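Local coordinates for ABC transporter substrate binding protein (Ribose) (Agrobacterium vitis S4, PDB 4WT7), which binds the sugar alcohol d-allitol in the crystal and probably serves as the carbohydrate-capturing component of an ABC transporter, at residues A142-V146 with V177-F181; G151-V157 with K183-I187; R170-L174 with I222-W226; L257-P263 with A306-V311. All blocks are in the same frame, centred on the assembly; numbering follows the deposited sequence.

All four contacts lie in the same lobe of a two-lobed periplasmic binding protein, around one mixed sheet. Interactions 1, 2 and 3 interlock along the chain, their segments alternating, and their centres are 9 to 12 Å apart. Helix 165-178 serves both 1 and 3, while 2 and 3 use the neighbouring strands 153-158 and 221-224. Interaction 2 lies at edge strand 184-186; interaction 4, later in sequence, lies at the opposite edge strand, 304-307, with its centre 18 to 22 Å from the others, and Q144 and N307 connect it to interaction 1. Interaction 3 reaches the d-allitol, so the layered packing of the lobe continues directly into the ligand pocket.

Interaction 1 (A142-V146 with V177-F181); sequences ALQLV and VIKYF
V146 lays one methyl on the ring of F181 and turns the other toward V177 and I178, making it the hub of a wholly apolar contact between helix 134-148 and the end of helix 165-178. The aromatic part is a CH-pi interaction. V146 CG1 stands 3.9 Å from the centroid of the F181 ring and 17° off its normal, over one face but displaced toward the rim. CG1 lies anti to the V146 backbone N (chi1 164°), which swings it out to the ring and leaves CG2 on the side of I178. On the partner side, the type I beta turn from I178 to F181 brings the ring over V146; the V177 carbonyl oxygen sits at the ring edge, in its plane.

The remaining contacts are between aliphatic groups. A142 CB abuts V177 CB at 3.5 Å, the closest approach here, with both valine methyls also against the alanine. L143 crosses V177 at about a right angle, its CD2 coming within 3.8 Å of V177 CG1, and the same methyl approaches the F181 ring obliquely. V146 CG2 meets I178 CG2 at 4.0 Å, and I178 also packs on V184 and I186 of strand 184-186.

No hydrogen bond links the two segments, so they probably hold to each other through close fit and the burial of nonpolar surface. The small A142 is consistent with the close approach of the backbones, the CA atoms of A142 and V177 being 6.2 Å apart, while V146 and F181 extend the apolar seam along the turn.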
loop_
_atom_site.group_PDB
_atom_site.type_symbol
_atom_site.label_atom_id
_atom_site.label_comp_id
_atom_site.label_asym_id
_atom_site.label_seq_id
_atom_site.Cartn_x
_atom_site.Cartn_y
_atom_site.Cartn_z
ATOM N N ALA A 142 -10.432 -6.309 8.551
ATOM C CA ALA A 142 -10.400 -7.209 9.683
ATOM C C ALA A 142 -11.812 -7.682 10.047
ATOM O O ALA A 142 -12.028 -8.850 10.342
ATOM C CB ALA A 142 -9.702 -6.551 10.884
ATOM N N LEU A 143 -12.780 -6.771 10.028
ATOM C CA LEU A 143 -14.145 -7.138 10.385
ATOM C C LEU A 143 -14.709 -8.119 9.353
ATOM O O LEU A 143 -15.445 -9.046 9.690
ATOM C CB LEU A 143 -15.033 -5.895 10.531
ATOM C CG LEU A 143 -14.729 -5.071 11.790
ATOM C CD1 LEU A 143 -15.383 -3.681 11.726
ATOM C CD2 LEU A 143 -15.220 -5.813 13.008
ATOM N N GLN A 144 -14.353 -7.904 8.094
ATOM C CA GLN A 144 -14.777 -8.810 7.042
ATOM C C GLN A 144 -14.189 -10.190 7.318
ATOM O O GLN A 144 -14.880 -11.205 7.246
ATOM C CB GLN A 144 -14.331 -8.302 5.675
ATOM C CG GLN A 144 -14.714 -9.256 4.528
ATOM C CD GLN A 144 -16.076 -8.939 3.982
ATOM O OE1 GLN A 144 -16.311 -7.826 3.529
ATOM N NE2 GLN A 144 -16.989 -9.899 4.032
ATOM N N LEU A 145 -12.902 -10.212 7.634
ATOM C CA LEU A 145 -12.194 -11.449 7.899
ATOM C C LEU A 145 -12.894 -12.201 9.035
ATOM O O LEU A 145 -13.250 -13.371 8.890
ATOM C CB LEU A 145 -10.702 -11.183 8.202
ATOM C CG LEU A 145 -9.827 -12.443 8.425
ATOM C CD1 LEU A 145 -8.351 -12.188 8.176
ATOM C CD2 LEU A 145 -9.977 -12.959 9.834
ATOM N N VAL A 146 -13.116 -11.515 10.157
ATOM C CA VAL A 146 -13.716 -12.115 11.351
ATOM C C VAL A 146 -15.125 -12.658 11.056
ATOM O O VAL A 146 -15.428 -13.851 11.299
ATOM C CB VAL A 146 -13.736 -11.104 12.536
ATOM C CG1 VAL A 146 -14.683 -11.562 13.647
ATOM C CG2 VAL A 146 -12.324 -10.913 13.096
ATOM N N VAL A 177 -8.875 -5.276 15.982
ATOM C CA VAL A 177 -10.174 -5.840 15.755
ATOM C C VAL A 177 -10.234 -7.217 16.432
ATOM O O VAL A 177 -11.145 -7.465 17.206
ATOM C CB VAL A 177 -10.509 -5.895 14.266
ATOM C CG1 VAL A 177 -11.727 -6.741 14.024
ATOM C CG2 VAL A 177 -10.756 -4.471 13.762
ATOM N N ILE A 178 -9.252 -8.083 16.199
ATOM C CA ILE A 178 -9.362 -9.453 16.725
ATOM C C ILE A 178 -9.162 -9.532 18.244
ATOM O O ILE A 178 -9.573 -10.500 18.896
ATOM C CB ILE A 178 -8.432 -10.478 15.979
ATOM C CG1 ILE A 178 -6.968 -10.350 16.402
ATOM C CG2 ILE A 178 -8.577 -10.316 14.460
ATOM C CD1 ILE A 178 -6.025 -11.239 15.595
ATOM N N LYS A 179 -8.510 -8.534 18.823
ATOM C CA LYS A 179 -8.515 -8.422 20.271
ATOM C C LYS A 179 -9.922 -8.632 20.909
ATOM O O LYS A 179 -10.038 -9.183 22.008
ATOM C CB LYS A 179 -7.944 -7.071 20.664
ATOM C CG LYS A 179 -7.861 -6.879 22.113
ATOM C CD LYS A 179 -6.901 -5.782 22.478
ATOM C CE LYS A 179 -7.620 -4.581 22.994
ATOM N NZ LYS A 179 -6.722 -3.659 23.787
ATOM N N TYR A 180 -10.976 -8.200 20.219
ATOM C CA TYR A 180 -12.346 -8.280 20.725
ATOM C C TYR A 180 -13.153 -9.467 20.162
ATOM O O TYR A 180 -14.383 -9.510 20.310
ATOM C CB TYR A 180 -13.071 -6.962 20.444
ATOM C CG TYR A 180 -12.409 -5.835 21.180
ATOM C CD1 TYR A 180 -12.756 -5.555 22.485
ATOM C CD2 TYR A 180 -11.364 -5.115 20.603
ATOM C CE1 TYR A 180 -12.117 -4.554 23.188
ATOM C CE2 TYR A 180 -10.704 -4.106 21.310
ATOM C CZ TYR A 180 -11.080 -3.845 22.608
ATOM O OH TYR A 180 -10.438 -2.876 23.335
ATOM N N PHE A 181 -12.440 -10.385 19.513
ATOM C CA PHE A 181 -12.928 -11.673 19.036
ATOM C C PHE A 181 -11.813 -12.698 19.311
ATOM O O PHE A 181 -11.111 -13.136 18.409
ATOM C CB PHE A 181 -13.252 -11.619 17.554
ATOM C CG PHE A 181 -14.297 -10.610 17.224
ATOM C CD1 PHE A 181 -13.942 -9.326 16.906
ATOM C CD2 PHE A 181 -15.637 -10.946 17.277
ATOM C CE1 PHE A 181 -14.890 -8.385 16.646
ATOM C CE2 PHE A 181 -16.585 -10.025 17.006
ATOM C CZ PHE A 181 -16.212 -8.724 16.687
#

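Interaction 2 (G151-V157 with K183-I187); sequences GEGNVVV and KVKII
V157 and I186 press their branched side chains together on the helix-covered side of a parallel strand pair, the two strands of a beta-alpha-beta crossover in which helix 165-178 connects 153-158 to 184-186. Their CG2 atoms approach to 3.5 Å, tighter than usual for two carbons. I186 places CG1 beside the backbone N (chi1 -61°), which leaves CG2 anti to that N and against the valine. On the same side, V155 CG2 inclines toward V184 CG1, and V184 and I186 both pack on I178 of the connecting helix.

The reverse face carries N154 and K185. The asparagine oxygen OD1 leans over the lysine's CB at 3.6 Å, while ND2 is held by the S218 carbonyl; beyond CG the lysine bends repeatedly and leads away. I187 reaches back to this side, its CG1 and CD1 lying against N154 CB and its CD1 also meeting V156 CG2. At the start of both segments, the extended chains of E152 and K183 slant across each other, E152 CG against K183 CB and the carboxylate oxygen OE2 against the lysine CD; E152 OE1 and K183 NZ remain 4.5 Å apart, too far for a salt bridge.

Four backbone hydrogen bonds fix this register. G153 gives its N to K183 O and its O to K185 N, and V155 does likewise with K185 O and I187 N. The bond from V155 N to K185 O is 2.8 Å long. Water extends the pairing at both ends: one molecule donates to G151 O and accepts from K183 N, while another donates to I187 O at 2.7 Å and accepts from V157 N.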
loop_
_atom_site.group_PDB
_atom_site.type_symbol
_atom_site.label_atom_id
_atom_site.label_comp_id
_atom_site.label_asym_id
_atom_site.label_seq_id
_atom_site.Cartn_x
_atom_site.Cartn_y
_atom_site.Cartn_z
ATOM N N GLY A 151 -15.885 -15.798 13.500
ATOM C CA GLY A 151 -15.464 -15.254 14.759
ATOM C C GLY A 151 -14.527 -16.199 15.481
ATOM O O GLY A 151 -14.265 -16.025 16.683
ATOM N N GLU A 152 -13.957 -17.148 14.741
ATOM C CA GLU A 152 -13.171 -18.215 15.344
ATOM C C GLU A 152 -12.220 -18.849 14.325
ATOM O O GLU A 152 -12.595 -19.094 13.190
ATOM C CB GLU A 152 -14.140 -19.263 15.913
ATOM C CG GLU A 152 -13.504 -20.477 16.518
ATOM C CD GLU A 152 -14.508 -21.309 17.320
ATOM O OE1 GLU A 152 -15.738 -21.191 17.049
ATOM O OE2 GLU A 152 -14.056 -22.059 18.231
ATOM N N GLY A 153 -10.981 -19.090 14.735
ATOM C CA GLY A 153 -10.015 -19.771 13.895
ATOM C C GLY A 153 -8.651 -19.107 13.786
ATOM O O GLY A 153 -8.418 -18.005 14.290
ATOM N N ASN A 154 -7.755 -19.785 13.077
ATOM C CA ASN A 154 -6.363 -19.398 12.998
ATOM C C ASN A 154 -6.075 -18.663 11.696
ATOM O O ASN A 154 -6.587 -19.028 10.619
ATOM C CB ASN A 154 -5.472 -20.633 13.196
ATOM C CG ASN A 154 -5.625 -21.228 14.599
ATOM O OD1 ASN A 154 -5.735 -20.496 15.587
ATOM N ND2 ASN A 154 -5.687 -22.540 14.684
ATOM N N VAL A 155 -5.292 -17.599 11.821
ATOM C CA VAL A 155 -4.991 -16.691 10.721
ATOM C C VAL A 155 -3.496 -16.602 10.509
ATOM O O VAL A 155 -2.738 -16.316 11.444
ATOM C CB VAL A 155 -5.536 -15.279 11.014
ATOM C CG1 VAL A 155 -5.318 -14.356 9.834
ATOM C CG2 VAL A 155 -7.013 -15.346 11.340
ATOM N N VAL A 156 -3.068 -16.867 9.281
ATOM C CA VAL A 156 -1.693 -16.683 8.907
ATOM C C VAL A 156 -1.576 -15.232 8.458
ATOM O O VAL A 156 -2.414 -14.711 7.687
ATOM C CB VAL A 156 -1.280 -17.621 7.752
ATOM C CG1 VAL A 156 0.137 -17.332 7.310
ATOM C CG2 VAL A 156 -1.432 -19.102 8.137
ATOM N N VAL A 157 -0.549 -14.565 8.944
ATOM C CA VAL A 157 -0.439 -13.132 8.737
ATOM C C VAL A 157 0.895 -12.862 8.070
ATOM O O VAL A 157 1.918 -13.372 8.548
ATOM C CB VAL A 157 -0.469 -12.372 10.095
ATOM C CG1 VAL A 157 0.221 -11.066 9.955
ATOM C CG2 VAL A 157 -1.894 -12.195 10.622
ATOM N N LYS A 183 -11.327 -15.784 19.994
ATOM C CA LYS A 183 -11.186 -17.113 19.396
ATOM C C LYS A 183 -10.481 -17.032 18.042
ATOM O O LYS A 183 -10.215 -18.050 17.406
ATOM C CB LYS A 183 -12.543 -17.775 19.225
ATOM C CG LYS A 183 -13.317 -17.928 20.503
ATOM C CD LYS A 183 -14.384 -18.970 20.376
ATOM C CE LYS A 183 -15.492 -18.705 21.355
ATOM N NZ LYS A 183 -16.607 -19.676 21.170
ATOM N N VAL A 184 -10.216 -15.805 17.594
ATOM C CA VAL A 184 -9.400 -15.547 16.412
ATOM C C VAL A 184 -7.947 -15.337 16.821
ATOM O O VAL A 184 -7.631 -14.490 17.670
ATOM C CB VAL A 184 -9.875 -14.294 15.647
ATOM C CG1 VAL A 184 -9.134 -14.174 14.352
ATOM C CG2 VAL A 184 -11.388 -14.371 15.375
ATOM N N LYS A 185 -7.057 -16.109 16.223
ATOM C CA LYS A 185 -5.654 -16.085 16.623
ATOM C C LYS A 185 -4.784 -15.958 15.410
ATOM O O LYS A 185 -5.038 -16.583 14.365
ATOM C CB LYS A 185 -5.251 -17.404 17.309
ATOM C CG LYS A 185 -6.293 -18.012 18.216
ATOM C CD LYS A 185 -6.632 -17.077 19.366
ATOM C CE LYS A 185 -6.508 -17.788 20.725
ATOM N NZ LYS A 185 -7.409 -18.980 20.823
ATOM N N ILE A 186 -3.722 -15.199 15.576
ATOM C CA ILE A 186 -2.695 -15.089 14.572
ATOM C C ILE A 186 -1.679 -16.185 14.857
ATOM O O ILE A 186 -1.157 -16.325 15.984
ATOM C CB ILE A 186 -2.017 -13.695 14.608
ATOM C CG1 ILE A 186 -3.042 -12.591 14.342
ATOM C CG2 ILE A 186 -0.865 -13.621 13.605
ATOM C CD1 ILE A 186 -2.443 -11.183 14.442
ATOM N N ILE A 187 -1.423 -16.984 13.834
ATOM C CA ILE A 187 -0.507 -18.097 13.953
ATOM C C ILE A 187 0.911 -17.604 14.139
ATOM O O ILE A 187 1.357 -16.679 13.469
ATOM C CB ILE A 187 -0.558 -18.964 12.738
ATOM C CG1 ILE A 187 -1.929 -19.645 12.666
ATOM C CG2 ILE A 187 0.550 -19.986 12.776
ATOM C CD1 ILE A 187 -2.001 -20.701 11.614
HETATM O O HOH W 1 -13.961 -14.835 19.226
HETATM O O HOH W 2 1.111 -16.083 10.855
#

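Interaction 3 (R170-L174 with I222-W226); sequences RYDQL and IWSAW. With X9X (D-allitol), chain C.
In the d-allitol pocket, R170 joins helix 165-178 to the loop after strand 221-224 by gripping the carbonyl of A225 and the ligand together. NH1 donates to A225 O at 2.9 Å, the acceptor lying 22° out of the guanidinium plane, and to ligand OAD, which lies in that plane at the edge. NH2 donates to ligand OAB at 3.1 Å. The chain runs extended from CG to NE, carrying the head group from the helix to the sugar alcohol, and NE is tied to N134, so contacts on several sides restrict rotation of the group.

W226, next along the loop, supplies an aromatic platform: the ligand carbon CAI lies 3.7 Å above its ring plane, offset toward the rim. This flat apolar face beneath a polyol, combined with polar side chains at its hydroxyls, is a common carbohydrate-binding arrangement in periplasmic binding proteins; here D120, D251, H44, D47 and Q273 also bond to the ligand. The W226 indole N-H is held in turn by D193.

Behind the pocket, the helix packs on the sheet of this lobe through W223. L174 CD2 sits over one face of the indole, 3.8 Å from the centroid of the five-membered ring and 11° off its normal, while the backbone N of A225 lies over the opposite face. The outer end of the indole meets Y171, whose CB is 3.9 Å from W223 CH2. W223 NE1 donates to a water at 3.0 Å, which in turn donates to R170 O at 3.1 Å, bridging the helix to the indole.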
loop_
_atom_site.group_PDB
_atom_site.type_symbol
_atom_site.label_atom_id
_atom_site.label_comp_id
_atom_site.label_asym_id
_atom_site.label_seq_id
_atom_site.Cartn_x
_atom_site.Cartn_y
_atom_site.Cartn_z
ATOM N N ARG A 170 -2.574 -0.848 8.928
ATOM C CA ARG A 170 -3.463 -1.945 8.582
ATOM C C ARG A 170 -3.250 -3.099 9.556
ATOM O O ARG A 170 -4.211 -3.698 10.028
ATOM C CB ARG A 170 -3.235 -2.412 7.133
ATOM C CG ARG A 170 -3.752 -1.427 6.068
ATOM C CD ARG A 170 -3.066 -1.591 4.730
ATOM N NE ARG A 170 -3.163 -0.377 3.927
ATOM C CZ ARG A 170 -2.508 -0.161 2.785
ATOM N NH1 ARG A 170 -1.701 -1.079 2.261
ATOM N NH2 ARG A 170 -2.634 0.987 2.189
ATOM N N TYR A 171 -1.989 -3.386 9.892
ATOM C CA TYR A 171 -1.707 -4.472 10.812
ATOM C C TYR A 171 -2.258 -4.145 12.197
ATOM O O TYR A 171 -2.963 -4.973 12.806
ATOM C CB TYR A 171 -0.211 -4.772 10.870
ATOM C CG TYR A 171 0.107 -5.802 11.910
ATOM C CD1 TYR A 171 -0.177 -7.151 11.700
ATOM C CD2 TYR A 171 0.641 -5.432 13.125
ATOM C CE1 TYR A 171 0.115 -8.092 12.669
ATOM C CE2 TYR A 171 0.940 -6.381 14.101
ATOM C CZ TYR A 171 0.683 -7.713 13.858
ATOM O OH TYR A 171 0.964 -8.642 14.849
ATOM N N ASP A 172 -1.975 -2.941 12.685
ATOM C CA ASP A 172 -2.491 -2.511 13.982
ATOM C C ASP A 172 -4.005 -2.675 14.090
ATOM O O ASP A 172 -4.559 -3.068 15.125
ATOM C CB ASP A 172 -2.105 -1.044 14.253
ATOM C CG ASP A 172 -0.656 -0.891 14.612
ATOM O OD1 ASP A 172 0.029 -1.921 14.821
ATOM O OD2 ASP A 172 -0.165 0.243 14.684
ATOM N N GLN A 173 -4.699 -2.393 12.996
ATOM C CA GLN A 173 -6.146 -2.499 13.022
ATOM C C GLN A 173 -6.608 -3.950 13.066
ATOM O O GLN A 173 -7.614 -4.256 13.703
ATOM C CB GLN A 173 -6.741 -1.757 11.848
ATOM C CG GLN A 173 -6.531 -0.259 11.956
ATOM C CD GLN A 173 -7.211 0.321 13.206
ATOM O OE1 GLN A 173 -6.615 0.431 14.290
ATOM N NE2 GLN A 173 -8.478 0.656 13.053
ATOM N N LEU A 174 -5.886 -4.836 12.389
ATOM C CA LEU A 174 -6.184 -6.251 12.459
ATOM C C LEU A 174 -6.022 -6.682 13.903
ATOM O O LEU A 174 -6.887 -7.337 14.495
ATOM C CB LEU A 174 -5.219 -7.029 11.581
ATOM C CG LEU A 174 -5.324 -8.548 11.732
ATOM C CD1 LEU A 174 -6.623 -9.033 11.080
ATOM C CD2 LEU A 174 -4.105 -9.183 11.121
ATOM N N ILE A 222 -5.752 -16.110 5.601
ATOM C CA ILE A 222 -4.425 -15.563 5.421
ATOM C C ILE A 222 -4.582 -14.074 5.090
ATOM O O ILE A 222 -5.277 -13.697 4.110
ATOM C CB ILE A 222 -3.683 -16.248 4.292
ATOM C CG1 ILE A 222 -3.713 -17.762 4.493
ATOM C CG2 ILE A 222 -2.255 -15.747 4.215
ATOM C CD1 ILE A 222 -2.950 -18.476 3.464
ATOM N N TRP A 223 -3.946 -13.264 5.909
ATOM C CA TRP A 223 -4.045 -11.816 5.841
ATOM C C TRP A 223 -2.728 -11.230 5.376
ATOM O O TRP A 223 -1.656 -11.708 5.756
ATOM C CB TRP A 223 -4.358 -11.277 7.233
ATOM C CG TRP A 223 -4.477 -9.751 7.352
ATOM C CD1 TRP A 223 -5.634 -9.029 7.359
ATOM C CD2 TRP A 223 -3.409 -8.793 7.487
ATOM N NE1 TRP A 223 -5.361 -7.688 7.495
ATOM C CE2 TRP A 223 -4.006 -7.512 7.566
ATOM C CE3 TRP A 223 -2.014 -8.886 7.544
ATOM C CZ2 TRP A 223 -3.252 -6.333 7.708
ATOM C CZ3 TRP A 223 -1.270 -7.737 7.667
ATOM C CH2 TRP A 223 -1.888 -6.469 7.756
ATOM N N SER A 224 -2.824 -10.170 4.583
ATOM C CA SER A 224 -1.670 -9.419 4.127
ATOM C C SER A 224 -2.070 -7.959 4.068
ATOM O O SER A 224 -3.246 -7.648 3.903
ATOM C CB SER A 224 -1.295 -9.896 2.730
ATOM O OG SER A 224 -1.114 -11.299 2.754
ATOM N N ALA A 225 -1.087 -7.069 4.124
ATOM C CA ALA A 225 -1.363 -5.633 4.213
ATOM C C ALA A 225 -1.558 -5.013 2.827
ATOM O O ALA A 225 -2.050 -3.880 2.697
ATOM C CB ALA A 225 -0.226 -4.928 4.974
ATOM N N TRP A 226 -1.161 -5.769 1.801
ATOM C CA TRP A 226 -1.334 -5.397 0.413
ATOM C C TRP A 226 -1.521 -6.701 -0.362
ATOM O O TRP A 226 -1.282 -7.764 0.176
ATOM C CB TRP A 226 -0.155 -4.581 -0.113
ATOM C CG TRP A 226 1.159 -5.269 0.010
ATOM C CD1 TRP A 226 1.751 -5.720 1.163
ATOM C CD2 TRP A 226 2.062 -5.558 -1.042
ATOM N NE1 TRP A 226 2.964 -6.306 0.882
ATOM C CE2 TRP A 226 3.188 -6.210 -0.464
ATOM C CE3 TRP A 226 2.056 -5.330 -2.406
ATOM C CZ2 TRP A 226 4.271 -6.655 -1.235
ATOM C CZ3 TRP A 226 3.127 -5.758 -3.162
ATOM C CH2 TRP A 226 4.213 -6.416 -2.581
HETATM O OAA X9X C . 4.904 -1.148 1.041
HETATM C CAG X9X C . 4.270 -2.161 0.346
HETATM C CAI X9X C . 2.897 -1.909 -0.184
HETATM O OAC X9X C . 1.936 -1.863 0.843
HETATM C CAK X9X C . 2.876 -0.720 -1.099
HETATM O OAE X9X C . 3.861 -0.954 -2.030
HETATM C CAL X9X C . 1.563 -0.628 -1.881
HETATM O OAF X9X C . 1.312 -1.795 -2.585
HETATM C CAJ X9X C . 0.337 -0.175 -1.114
HETATM O OAD X9X C . -0.281 -1.183 -0.392
HETATM C CAH X9X C . 0.523 1.050 -0.243
HETATM O OAB X9X C . -0.631 1.844 -0.062
HETATM O O HOH W 3 -6.539 -5.240 8.690
#

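Interaction 4 (L257-P263 with A306-V311); sequences LQLVADP and ANKQTV
K308 NZ is gripped by the backbone oxygens of V260 and D262, donating to V260 O at 2.9 Å and to D262 O at 2.8 Å. It stands above both carbonyl planes, 48° and 45° out of them respectively. A267 O is a further acceptor from outside the two segments. The lysine chain is straight until a final turn about the CD-CE bond (chi4 -69°), which tucks the ammonium in among these carbonyls; their negative ends, near the C-terminal end of helix 254-260, would probably favour its charged form.

The contact joins that helix end to the turn between edge strand 304-307 of the sheet and helix 311-318. An Asx motif shapes this turn: N307 OD1 accepts from T310 N at 2.8 Å, and T310 OG1 takes the N307 backbone N-H in return.

The valines pack on both carbonyls and methyls: V260 CG1 lies 3.4 Å from N307 O and 3.8 Å from V311 CB. V311 divides its methyls, CG1 meeting A261 CB at 3.6 Å and CG2 lying against L257 O. One turn earlier in the helix, L257 CD2 touches A306 CB at 4.1 Å.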
loop_
_atom_site.group_PDB
_atom_site.type_symbol
_atom_site.label_atom_id
_atom_site.label_comp_id
_atom_site.label_asym_id
_atom_site.label_seq_id
_atom_site.Cartn_x
_atom_site.Cartn_y
_atom_site.Cartn_z
ATOM N N LEU A 257 -8.355 -8.614 -7.841
ATOM C CA LEU A 257 -9.796 -8.358 -7.915
ATOM C C LEU A 257 -10.515 -9.425 -8.725
ATOM O O LEU A 257 -11.599 -9.865 -8.351
ATOM C CB LEU A 257 -10.060 -7.001 -8.545
ATOM C CG LEU A 257 -9.763 -5.814 -7.635
ATOM C CD1 LEU A 257 -10.299 -4.540 -8.197
ATOM C CD2 LEU A 257 -10.311 -6.054 -6.232
ATOM N N GLN A 258 -9.900 -9.834 -9.826
ATOM C CA GLN A 258 -10.502 -10.854 -10.673
ATOM C C GLN A 258 -10.469 -12.228 -10.010
ATOM O O GLN A 258 -11.297 -13.061 -10.307
ATOM C CB GLN A 258 -9.893 -10.854 -12.073
ATOM C CG GLN A 258 -8.460 -11.346 -12.182
ATOM C CD GLN A 258 -7.834 -10.955 -13.537
ATOM O OE1 GLN A 258 -8.081 -9.852 -14.029
ATOM N NE2 GLN A 258 -7.051 -11.870 -14.153
ATOM N N LEU A 259 -9.566 -12.435 -9.053
ATOM C CA LEU A 259 -9.640 -13.627 -8.209
ATOM C C LEU A 259 -10.819 -13.545 -7.225
ATOM O O LEU A 259 -11.582 -14.509 -7.048
ATOM C CB LEU A 259 -8.322 -13.874 -7.448
ATOM C CG LEU A 259 -7.066 -14.273 -8.230
ATOM C CD1 LEU A 259 -5.956 -14.605 -7.272
ATOM C CD2 LEU A 259 -7.285 -15.465 -9.155
ATOM N N VAL A 260 -10.968 -12.387 -6.577
ATOM C CA VAL A 260 -12.086 -12.169 -5.673
ATOM C C VAL A 260 -13.410 -12.447 -6.411
ATOM O O VAL A 260 -14.375 -12.961 -5.826
ATOM C CB VAL A 260 -12.069 -10.713 -5.125
ATOM C CG1 VAL A 260 -13.369 -10.368 -4.404
ATOM C CG2 VAL A 260 -10.872 -10.498 -4.226
ATOM N N ALA A 261 -13.469 -12.117 -7.692
ATOM C CA ALA A 261 -14.721 -12.259 -8.462
ATOM C C ALA A 261 -15.013 -13.722 -8.854
ATOM O O ALA A 261 -16.125 -14.077 -9.263
ATOM C CB ALA A 261 -14.630 -11.429 -9.697
ATOM N N ASP A 262 -13.998 -14.562 -8.777
ATOM C CA ASP A 262 -14.144 -15.964 -9.161
ATOM C C ASP A 262 -14.642 -16.766 -7.961
ATOM O O ASP A 262 -13.934 -16.854 -6.944
ATOM C CB ASP A 262 -12.804 -16.512 -9.648
ATOM C CG ASP A 262 -12.863 -17.984 -9.986
ATOM O OD1 ASP A 262 -13.832 -18.651 -9.595
ATOM O OD2 ASP A 262 -11.913 -18.471 -10.630
ATOM N N PRO A 263 -15.865 -17.326 -8.060
ATOM C CA PRO A 263 -16.418 -18.037 -6.891
ATOM C C PRO A 263 -15.547 -19.202 -6.411
ATOM O O PRO A 263 -15.615 -19.590 -5.246
ATOM C CB PRO A 263 -17.797 -18.527 -7.378
ATOM C CG PRO A 263 -17.813 -18.328 -8.867
ATOM C CD PRO A 263 -16.821 -17.257 -9.184
ATOM N N ALA A 306 -13.774 -4.558 -1.662
ATOM C CA ALA A 306 -14.342 -5.533 -2.575
ATOM C C ALA A 306 -14.311 -6.950 -1.966
ATOM O O ALA A 306 -13.247 -7.504 -1.679
ATOM C CB ALA A 306 -13.584 -5.511 -3.892
ATOM N N ASN A 307 -15.492 -7.538 -1.779
ATOM C CA ASN A 307 -15.583 -8.936 -1.409
ATOM C C ASN A 307 -16.247 -9.670 -2.580
ATOM O O ASN A 307 -16.468 -9.065 -3.650
ATOM C CB ASN A 307 -16.351 -9.110 -0.098
ATOM C CG ASN A 307 -17.761 -8.557 -0.157
ATOM O OD1 ASN A 307 -18.480 -8.689 -1.171
ATOM N ND2 ASN A 307 -18.167 -7.919 0.934
ATOM N N LYS A 308 -16.577 -10.950 -2.406
ATOM C CA LYS A 308 -17.085 -11.702 -3.546
ATOM C C LYS A 308 -18.420 -11.122 -4.066
ATOM O O LYS A 308 -18.686 -11.197 -5.248
ATOM C CB LYS A 308 -17.179 -13.202 -3.241
ATOM C CG LYS A 308 -15.826 -13.822 -2.935
ATOM C CD LYS A 308 -15.880 -15.312 -3.134
ATOM C CE LYS A 308 -14.519 -15.899 -3.244
ATOM N NZ LYS A 308 -13.853 -15.500 -4.501
ATOM N N GLN A 309 -19.221 -10.516 -3.198
ATOM C CA GLN A 309 -20.432 -9.827 -3.640
ATOM C C GLN A 309 -20.198 -8.434 -4.251
ATOM O O GLN A 309 -20.867 -8.056 -5.205
ATOM C CB GLN A 309 -21.422 -9.680 -2.481
ATOM C CG GLN A 309 -22.053 -10.986 -2.026
ATOM C CD GLN A 309 -21.018 -12.025 -1.561
ATOM O OE1 GLN A 309 -20.098 -11.715 -0.776
ATOM N NE2 GLN A 309 -21.167 -13.264 -2.046
ATOM N N THR A 310 -19.284 -7.648 -3.688
ATOM C CA THR A 310 -19.154 -6.273 -4.120
ATOM C C THR A 310 -18.112 -6.017 -5.204
ATOM O O THR A 310 -18.029 -4.917 -5.698
ATOM C CB THR A 310 -18.805 -5.371 -2.933
ATOM O OG1 THR A 310 -17.558 -5.804 -2.368
ATOM C CG2 THR A 310 -19.919 -5.430 -1.884
ATOM N N VAL A 311 -17.328 -7.020 -5.592
ATOM C CA VAL A 311 -16.208 -6.757 -6.480
ATOM C C VAL A 311 -16.659 -6.158 -7.813
ATOM O O VAL A 311 -16.034 -5.235 -8.302
ATOM C CB VAL A 311 -15.301 -7.996 -6.678
ATOM C CG1 VAL A 311 -16.093 -9.185 -7.242
ATOM C CG2 VAL A 311 -14.131 -7.637 -7.582
#